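Multiheme cytochrome cf (Carboxydothermus ferrireducens DSM 11255, PDB 6QVM) probably serves as an S-layer-anchored extracellular Fe(III) reductase, carrying electrons through its hemes c to insoluble iron substrates outside the cell. Local coordinates at residues I127-L132 against K169-A174; Y134-A139 against N207-K212; N621-Q626 against T645-V650. All blocks are in the same frame, centred on the assembly; numbering follows the deposited sequence.

Contact 1. Residues I127-L132 against K169-A174; sequences ITKQRL and KALVWA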
loop_
_atom_site.group_PDB
_atom_site.type_symbol
_atom_site.label_atom_id
_atom_site.label_comp_id
_atom_site.label_asym_id
_atom_site.label_seq_id
_atom_site.Cartn_x
_atom_site.Cartn_y
_atom_site.Cartn_z
ATOM N N ILE A 127 5.067 -2.073 45.677
ATOM C CA ILE A 127 3.771 -1.463 45.942
ATOM C C ILE A 127 3.298 -1.807 47.350
ATOM O O ILE A 127 3.389 -2.958 47.799
ATOM C CB ILE A 127 2.752 -1.909 44.880
ATOM C CG1 ILE A 127 1.386 -1.274 45.128
ATOM C CG2 ILE A 127 2.636 -3.428 44.828
ATOM C CD1 ILE A 127 1.191 0.032 44.411
ATOM N N THR A 128 2.784 -0.804 48.054
ATOM C CA THR A 128 2.186 -1.003 49.363
ATOM C C THR A 128 0.671 -0.876 49.267
ATOM O O THR A 128 0.127 -0.357 48.290
ATOM C CB THR A 128 2.734 -0.003 50.390
ATOM O OG1 THR A 128 2.351 1.332 50.033
ATOM C CG2 THR A 128 4.258 -0.093 50.470
ATOM N N LYS A 129 0.001 -1.354 50.317
ATOM C CA LYS A 129 -1.456 -1.386 50.337
ATOM C C LYS A 129 -2.055 0.007 50.206
ATOM O O LYS A 129 -3.132 0.167 49.621
ATOM C CB LYS A 129 -1.924 -2.064 51.625
ATOM C CG LYS A 129 -3.405 -2.390 51.691
ATOM C CD LYS A 129 -3.613 -3.600 52.581
ATOM C CE LYS A 129 -5.073 -3.838 52.902
ATOM N NZ LYS A 129 -5.217 -5.066 53.729
ATOM N N GLN A 130 -1.371 1.030 50.722
ATOM C CA GLN A 130 -1.948 2.367 50.679
ATOM C C GLN A 130 -1.739 3.021 49.318
ATOM O O GLN A 130 -2.619 3.744 48.842
ATOM C CB GLN A 130 -1.370 3.241 51.794
ATOM C CG GLN A 130 0.112 3.567 51.653
ATOM C CD GLN A 130 0.623 4.443 52.774
ATOM O OE1 GLN A 130 0.115 5.540 53.003
ATOM N NE2 GLN A 130 1.625 3.954 53.494
ATOM N N ARG A 131 -0.603 2.772 48.667
ATOM C CA ARG A 131 -0.409 3.383 47.361
ATOM C C ARG A 131 -1.077 2.582 46.251
ATOM O O ARG A 131 -1.350 3.132 45.179
ATOM C CB ARG A 131 1.079 3.595 47.087
ATOM C CG ARG A 131 1.474 5.048 47.339
ATOM C CD ARG A 131 2.938 5.362 47.170
ATOM N NE ARG A 131 3.328 5.659 45.789
ATOM C CZ ARG A 131 2.881 6.693 45.074
ATOM N NH1 ARG A 131 3.315 6.888 43.838
ATOM N NH2 ARG A 131 1.999 7.539 45.585
ATOM N N LEU A 132 -1.361 1.299 46.485
ATOM C CA LEU A 132 -2.261 0.587 45.585
ATOM C C LEU A 132 -3.648 1.212 45.610
ATOM O O LEU A 132 -4.291 1.354 44.564
ATOM C CB LEU A 132 -2.338 -0.892 45.957
ATOM C CG LEU A 132 -3.392 -1.701 45.189
ATOM C CD1 LEU A 132 -3.047 -1.771 43.705
ATOM C CD2 LEU A 132 -3.558 -3.097 45.775
ATOM N N LYS A 169 -7.981 8.809 52.560
ATOM C CA LYS A 169 -9.369 8.674 52.126
ATOM C C LYS A 169 -9.506 7.601 51.054
ATOM O O LYS A 169 -10.523 6.899 50.991
ATOM C CB LYS A 169 -9.892 10.014 51.622
ATOM C CG LYS A 169 -9.113 11.215 52.139
ATOM C CD LYS A 169 -9.913 12.492 51.980
ATOM C CE LYS A 169 -11.007 12.574 53.022
ATOM N NZ LYS A 169 -12.004 13.624 52.694
ATOM N N ALA A 170 -8.492 7.462 50.198
ATOM C CA ALA A 170 -8.546 6.466 49.131
ATOM C C ALA A 170 -8.553 5.055 49.699
ATOM O O ALA A 170 -9.283 4.180 49.216
ATOM C CB ALA A 170 -7.368 6.646 48.178
ATOM N N LEU A 171 -7.750 4.818 50.736
ATOM C CA LEU A 171 -7.674 3.482 51.319
ATOM C C LEU A 171 -9.002 3.061 51.939
ATOM O O LEU A 171 -9.327 1.869 51.952
ATOM C CB LEU A 171 -6.553 3.435 52.354
ATOM C CG LEU A 171 -6.139 2.098 52.974
ATOM C CD1 LEU A 171 -5.881 1.052 51.905
ATOM C CD2 LEU A 171 -4.895 2.303 53.825
ATOM N N VAL A 172 -9.775 4.018 52.452
ATOM C CA VAL A 172 -11.070 3.692 53.038
ATOM C C VAL A 172 -12.120 3.508 51.946
ATOM O O VAL A 172 -12.972 2.614 52.027
ATOM C CB VAL A 172 -11.475 4.769 54.059
ATOM C CG1 VAL A 172 -12.807 4.429 54.692
ATOM C CG2 VAL A 172 -10.390 4.929 55.101
ATOM N N TRP A 173 -12.091 4.367 50.924
ATOM C CA TRP A 173 -12.959 4.184 49.762
ATOM C C TRP A 173 -12.771 2.798 49.156
ATOM O O TRP A 173 -13.742 2.099 48.843
ATOM C CB TRP A 173 -12.681 5.267 48.713
ATOM C CG TRP A 173 -13.145 4.902 47.332
ATOM C CD1 TRP A 173 -14.432 4.898 46.873
ATOM C CD2 TRP A 173 -12.323 4.488 46.231
ATOM N NE1 TRP A 173 -14.462 4.506 45.556
ATOM C CE2 TRP A 173 -13.181 4.251 45.138
ATOM C CE3 TRP A 173 -10.947 4.293 46.064
ATOM C CZ2 TRP A 173 -12.708 3.834 43.897
ATOM C CZ3 TRP A 173 -10.480 3.881 44.829
ATOM C CH2 TRP A 173 -11.357 3.655 43.763
ATOM N N ALA A 174 -11.515 2.376 49.012
ATOM C CA ALA A 174 -11.229 1.082 48.404
ATOM C C ALA A 174 -11.754 -0.075 49.248
ATOM O O ALA A 174 -12.075 -1.136 48.705
ATOM C CB ALA A 174 -9.728 0.933 48.173
#
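Leu171 meets Lys129 and Gln130 through the two prongs of its fork, one methyl to each residue. CD1 of Leu171 lies 3.7 Å from the backbone O of Lys129, while the same CD1 comes within 4.2 Å of Lys129 CG; these are van der Waals contacts, as a methyl offers no polar hydrogen. The other methyl, Leu171 CD2, reaches Gln130 CB at 4.2 Å. With CG anti to its backbone N (chi1 -172°), Leu171 carries both methyls across to the first turn of helix 129-139. The contact thus joins the start of that helix to the flank of helix 165-176, within a small helical module that is probably the S-layer binding domain. Thr128 sits at the N-cap, and its O accepts the N-H of Leu132 at 2.9 Å. The polar ends of the touching side chains are held further out. Gln130 turns its chain away at chi1 67°, and its OE1 accepts hydrogen bonds from Asn167 ND2 and Ala164 N, a second tie to the start of helix 165-176. Lys129 NZ donates to Ser181 O and has a weak, long ion pair with Glu201. Pro193 and Ala133 also pack on Leu171.

Contact 2. Residues Y134-A139 against N207-K212; sequences YFLMVA and NAVQAK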
loop_
_atom_site.group_PDB
_atom_site.type_symbol
_atom_site.label_atom_id
_atom_site.label_comp_id
_atom_site.label_asym_id
_atom_site.label_seq_id
_atom_site.Cartn_x
_atom_site.Cartn_y
_atom_site.Cartn_z
ATOM N N TYR A 134 -4.250 4.289 46.224
ATOM C CA TYR A 134 -4.118 5.568 45.533
ATOM C C TYR A 134 -4.126 5.374 44.021
ATOM O O TYR A 134 -4.937 5.979 43.309
ATOM C CB TYR A 134 -2.838 6.266 45.990
ATOM C CG TYR A 134 -2.525 7.563 45.276
ATOM C CD1 TYR A 134 -3.366 8.666 45.390
ATOM C CD2 TYR A 134 -1.368 7.694 44.513
ATOM C CE1 TYR A 134 -3.070 9.858 44.749
ATOM C CE2 TYR A 134 -1.063 8.878 43.870
ATOM C CZ TYR A 134 -1.915 9.957 43.990
ATOM O OH TYR A 134 -1.611 11.136 43.348
ATOM N N PHE A 135 -3.225 4.521 43.515
ATOM C CA PHE A 135 -3.194 4.217 42.086
ATOM C C PHE A 135 -4.559 3.753 41.597
ATOM O O PHE A 135 -4.967 4.068 40.474
ATOM C CB PHE A 135 -2.145 3.146 41.785
ATOM C CG PHE A 135 -0.739 3.580 42.029
ATOM C CD1 PHE A 135 -0.382 4.914 41.937
ATOM C CD2 PHE A 135 0.234 2.649 42.337
ATOM C CE1 PHE A 135 0.929 5.311 42.160
ATOM C CE2 PHE A 135 1.551 3.041 42.556
ATOM C CZ PHE A 135 1.896 4.373 42.469
ATOM N N LEU A 136 -5.279 2.997 42.430
ATOM C CA LEU A 136 -6.608 2.537 42.046
ATOM C C LEU A 136 -7.592 3.693 41.928
ATOM O O LEU A 136 -8.506 3.651 41.096
ATOM C CB LEU A 136 -7.119 1.513 43.057
ATOM C CG LEU A 136 -8.378 0.759 42.639
ATOM C CD1 LEU A 136 -8.147 0.008 41.339
ATOM C CD2 LEU A 136 -8.798 -0.189 43.736
ATOM N N MET A 137 -7.417 4.733 42.743
ATOM C CA MET A 137 -8.292 5.895 42.648
ATOM C C MET A 137 -8.035 6.667 41.360
ATOM O O MET A 137 -8.977 7.086 40.678
ATOM C CB MET A 137 -8.094 6.792 43.868
ATOM C CG MET A 137 -8.828 8.108 43.782
ATOM S SD MET A 137 -8.144 9.318 44.926
ATOM C CE MET A 137 -6.503 9.520 44.247
ATOM N N VAL A 138 -6.760 6.869 41.018
ATOM C CA VAL A 138 -6.405 7.509 39.752
ATOM C C VAL A 138 -6.980 6.716 38.585
ATOM O O VAL A 138 -7.719 7.246 37.747
ATOM C CB VAL A 138 -4.880 7.647 39.622
ATOM C CG1 VAL A 138 -4.519 8.286 38.294
ATOM C CG2 VAL A 138 -4.308 8.437 40.783
ATOM N N ALA A 139 -6.662 5.422 38.538
ATOM C CA ALA A 139 -7.036 4.605 37.390
ATOM C C ALA A 139 -8.549 4.520 37.234
ATOM O O ALA A 139 -9.063 4.533 36.110
ATOM C CB ALA A 139 -6.417 3.214 37.504
ATOM N N ASN A 207 -8.325 -6.201 38.276
ATOM C CA ASN A 207 -9.589 -6.677 37.722
ATOM C C ASN A 207 -10.654 -5.589 37.767
ATOM O O ASN A 207 -11.478 -5.479 36.851
ATOM C CB ASN A 207 -10.058 -7.930 38.470
ATOM C CG ASN A 207 -9.184 -9.134 38.188
ATOM O OD1 ASN A 207 -8.426 -9.150 37.214
ATOM N ND2 ASN A 207 -9.267 -10.140 39.052
ATOM N N ALA A 208 -10.662 -4.782 38.829
ATOM C CA ALA A 208 -11.622 -3.687 38.918
ATOM C C ALA A 208 -11.346 -2.612 37.873
ATOM O O ALA A 208 -12.283 -1.990 37.359
ATOM C CB ALA A 208 -11.602 -3.083 40.320
ATOM N N VAL A 209 -10.071 -2.378 37.552
ATOM C CA VAL A 209 -9.734 -1.483 36.449
ATOM C C VAL A 209 -10.179 -2.087 35.122
ATOM O O VAL A 209 -10.733 -1.393 34.260
ATOM C CB VAL A 209 -8.225 -1.175 36.450
ATOM C CG1 VAL A 209 -7.878 -0.250 35.304
ATOM C CG2 VAL A 209 -7.795 -0.576 37.781
ATOM N N GLN A 210 -9.962 -3.393 34.943
ATOM C CA GLN A 210 -10.383 -4.057 33.712
ATOM C C GLN A 210 -11.900 -4.094 33.571
ATOM O O GLN A 210 -12.416 -4.082 32.449
ATOM C CB GLN A 210 -9.819 -5.476 33.655
ATOM C CG GLN A 210 -8.399 -5.558 33.136
ATOM C CD GLN A 210 -7.859 -6.976 33.152
ATOM O OE1 GLN A 210 -7.954 -7.677 34.160
ATOM N NE2 GLN A 210 -7.302 -7.411 32.030
ATOM N N ALA A 211 -12.626 -4.147 34.689
ATOM C CA ALA A 211 -14.082 -4.135 34.619
ATOM C C ALA A 211 -14.595 -2.780 34.148
ATOM O O ALA A 211 -15.587 -2.707 33.414
ATOM C CB ALA A 211 -14.680 -4.497 35.977
ATOM N N LYS A 212 -13.931 -1.696 34.556
ATOM C CA LYS A 212 -14.377 -0.362 34.170
ATOM C C LYS A 212 -14.042 -0.037 32.721
ATOM O O LYS A 212 -14.808 0.673 32.058
ATOM C CB LYS A 212 -13.763 0.693 35.091
ATOM C CG LYS A 212 -14.318 2.090 34.856
ATOM C CD LYS A 212 -13.429 3.164 35.449
ATOM C CE LYS A 212 -13.808 4.537 34.914
ATOM N NZ LYS A 212 -15.148 4.973 35.381
#
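The backbone O of Ala139, at the end of helix 129-139, takes a hydrogen bond from the hydroxyl of Tyr213, a residue just past helix 199-212, and the methyl of the same alanine packs on Val209. A polar tie and an apolar one thus join the ends of two helices in the helical module, probably the S-layer binding domain. The apolar part rests mainly on CG2 of Val209. This methyl approaches Leu136 CD1 to 3.6 Å and Ala139 CB to 4.0 Å, meeting two residues one helical turn apart. Val209 CG1 adds a looser touch, 4.4 Å from Ala139 CB. The two backbones are closest at this point, with Ala139 CA and Val209 CA 6.7 Å apart. Leu136 comes to the meeting from the side of its helix: its CG stands anti to the backbone N (chi1 -169°), which brings the fork nearer than its CB bond alone would suggest. The side chains of Leu136 and Val209 run antiparallel, each passing alongside the other. All three touching residues are buried. Phe109 of helix 102-113 packs on both Leu136 and Ala139, and Val112 of that helix on Val209, so a third helix closes this core; Tyr179 touches Leu136 and Ala208 as well. Within helix 129-139, the N-H of Ala139 bonds to Phe135 O at 2.9 Å.

Contact 3. Residues N621-Q626 against T645-V650; sequences NNILNQ and TLAGIV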
loop_
_atom_site.group_PDB
_atom_site.type_symbol
_atom_site.label_atom_id
_atom_site.label_comp_id
_atom_site.label_asym_id
_atom_site.label_seq_id
_atom_site.Cartn_x
_atom_site.Cartn_y
_atom_site.Cartn_z
ATOM N N ASN A 621 8.598 -3.532 -45.926
ATOM C CA ASN A 621 7.680 -4.395 -46.665
ATOM C C ASN A 621 8.319 -4.921 -47.945
ATOM O O ASN A 621 8.199 -6.109 -48.266
ATOM C CB ASN A 621 6.391 -3.643 -46.983
ATOM C CG ASN A 621 5.473 -3.525 -45.783
ATOM O OD1 ASN A 621 5.480 -4.373 -44.893
ATOM N ND2 ASN A 621 4.664 -2.475 -45.764
ATOM N N ASN A 622 9.027 -4.060 -48.675
ATOM C CA ASN A 622 9.684 -4.451 -49.915
ATOM C C ASN A 622 10.907 -5.332 -49.681
ATOM O O ASN A 622 11.507 -5.800 -50.653
ATOM C CB ASN A 622 10.065 -3.196 -50.704
ATOM C CG ASN A 622 8.897 -2.245 -50.885
ATOM O OD1 ASN A 622 7.852 -2.409 -50.259
ATOM N ND2 ASN A 622 9.068 -1.245 -51.739
ATOM N N ILE A 623 11.285 -5.570 -48.426
ATOM C CA ILE A 623 12.339 -6.528 -48.112
ATOM C C ILE A 623 11.685 -7.852 -47.741
ATOM O O ILE A 623 12.222 -8.930 -48.019
ATOM C CB ILE A 623 13.255 -6.014 -46.983
ATOM C CG1 ILE A 623 14.099 -4.828 -47.457
ATOM C CG2 ILE A 623 14.177 -7.116 -46.480
ATOM C CD1 ILE A 623 15.027 -4.284 -46.395
ATOM N N LEU A 624 10.504 -7.779 -47.131
ATOM C CA LEU A 624 9.799 -8.988 -46.731
ATOM C C LEU A 624 8.916 -9.532 -47.847
ATOM O O LEU A 624 8.742 -10.750 -47.953
ATOM C CB LEU A 624 8.970 -8.721 -45.475
ATOM C CG LEU A 624 9.810 -8.392 -44.243
ATOM C CD1 LEU A 624 8.938 -8.148 -43.019
ATOM C CD2 LEU A 624 10.812 -9.503 -43.973
ATOM N N ASN A 625 8.351 -8.660 -48.682
ATOM C CA ASN A 625 7.631 -9.109 -49.867
ATOM C C ASN A 625 8.599 -9.799 -50.815
ATOM O O ASN A 625 8.494 -11.007 -51.053
ATOM C CB ASN A 625 6.937 -7.939 -50.567
ATOM C CG ASN A 625 5.682 -7.488 -49.851
ATOM O OD1 ASN A 625 5.049 -8.258 -49.126
ATOM N ND2 ASN A 625 5.300 -6.239 -50.065
ATOM N N GLN A 626 9.570 -9.041 -51.328
ATOM C CA GLN A 626 10.568 -9.585 -52.240
ATOM C C GLN A 626 11.570 -10.462 -51.496
ATOM O O GLN A 626 12.768 -10.410 -51.773
ATOM C CB GLN A 626 11.290 -8.455 -52.982
ATOM C CG GLN A 626 10.467 -7.810 -54.090
ATOM N N THR A 645 16.300 -11.367 -40.619
ATOM C CA THR A 645 16.458 -10.881 -39.250
ATOM C C THR A 645 16.596 -9.362 -39.213
ATOM O O THR A 645 15.918 -8.677 -38.438
ATOM C CB THR A 645 17.684 -11.533 -38.605
ATOM O OG1 THR A 645 17.681 -12.941 -38.870
ATOM C CG2 THR A 645 17.701 -11.289 -37.101
ATOM N N LEU A 646 17.464 -8.821 -40.070
ATOM C CA LEU A 646 17.757 -7.393 -40.037
ATOM C C LEU A 646 16.523 -6.556 -40.337
ATOM O O LEU A 646 16.398 -5.433 -39.837
ATOM C CB LEU A 646 18.876 -7.068 -41.025
ATOM C CG LEU A 646 20.294 -6.915 -40.461
ATOM C CD1 LEU A 646 20.483 -7.707 -39.179
ATOM C CD2 LEU A 646 21.333 -7.326 -41.492
ATOM N N ALA A 647 15.609 -7.080 -41.150
ATOM C CA ALA A 647 14.373 -6.373 -41.439
ATOM C C ALA A 647 13.241 -6.786 -40.519
ATOM O O ALA A 647 12.277 -6.027 -40.367
ATOM C CB ALA A 647 13.957 -6.604 -42.893
ATOM N N GLY A 648 13.338 -7.971 -39.913
ATOM C CA GLY A 648 12.361 -8.358 -38.910
ATOM C C GLY A 648 12.471 -7.520 -37.652
ATOM O O GLY A 648 11.470 -7.265 -36.974
ATOM N N ILE A 649 13.690 -7.083 -37.324
ATOM C CA ILE A 649 13.910 -6.279 -36.125
ATOM C C ILE A 649 13.164 -4.955 -36.227
ATOM O O ILE A 649 12.477 -4.538 -35.289
ATOM C CB ILE A 649 15.416 -6.067 -35.893
ATOM C CG1 ILE A 649 16.074 -7.375 -35.449
ATOM C CG2 ILE A 649 15.640 -4.985 -34.858
ATOM C CD1 ILE A 649 17.600 -7.362 -35.548
ATOM N N VAL A 650 13.272 -4.283 -37.376
ATOM C CA VAL A 650 12.528 -3.049 -37.597
ATOM C C VAL A 650 11.024 -3.301 -37.573
ATOM O O VAL A 650 10.243 -2.389 -37.278
ATOM C CB VAL A 650 12.987 -2.402 -38.922
ATOM C CG1 VAL A 650 12.265 -1.085 -39.173
ATOM C CG2 VAL A 650 14.497 -2.193 -38.905
#
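Two of the last helices of the chain, 606-628 and 641-652, pack against each other here, with Ile623 and Leu624 of the first facing Ala647 of the second. The methyl of Ala647 is the focus. Its CB lies 3.6 Å from Ile623 CG2, and Ile623 CB follows at 4.2 Å; the CG2 branch makes the closest touch, and CD1 at the end of the longer arm also comes within 4.3 Å of Ala647 CB. CG2 stands anti to the backbone N, while CG1 lies beside that nitrogen (chi1 -69°). Leu624 adds a looser touch from the edge of the contact, its CD2 at 4.4 Å from Ala647 CB. The short alanine lets the helices come close, to 7.0 Å between Ile623 CA and Ala647 CA, and the two segments run in roughly opposite directions. A third helix, 661-672, packs on the same pair: Ala671 and Glu672 touch Ile623, and Ala671 also touches Leu646. Helix 606-628 is kinked in this region, since the N atoms of Ile623 and Gln626 make no bond to the preceding turn, although Asn625 N still bonds to Asn621 O at 2.6 Å. On the far side of helix 641-652, Thr645 points away from the contact; its OG1 accepts from Gly511 N and is hydrogen-bonded to Lys641 O and Ala508 O, which fixes the helix to the 508-511 loop.

Contacts 1 and 2 are neighbours that share helix 129-139, with centres 11 Å apart, and their segments alternate along the chain. They touch directly: Ile127 CD1 meets Phe135 CD2 at 3.5 Å, and Trp173 CZ3 lies 3.7 Å from Met137 CA. Contact 3 belongs to a separate helical region on the opposite side of the chain's centre, its own centre 95 Å from that of contact 1 and 86 Å from that of contact 2. Of contact 3, the Leu624 side chain is about 13 Å from a heme c, too far for direct packing on it. The spread is consistent with a modular protein.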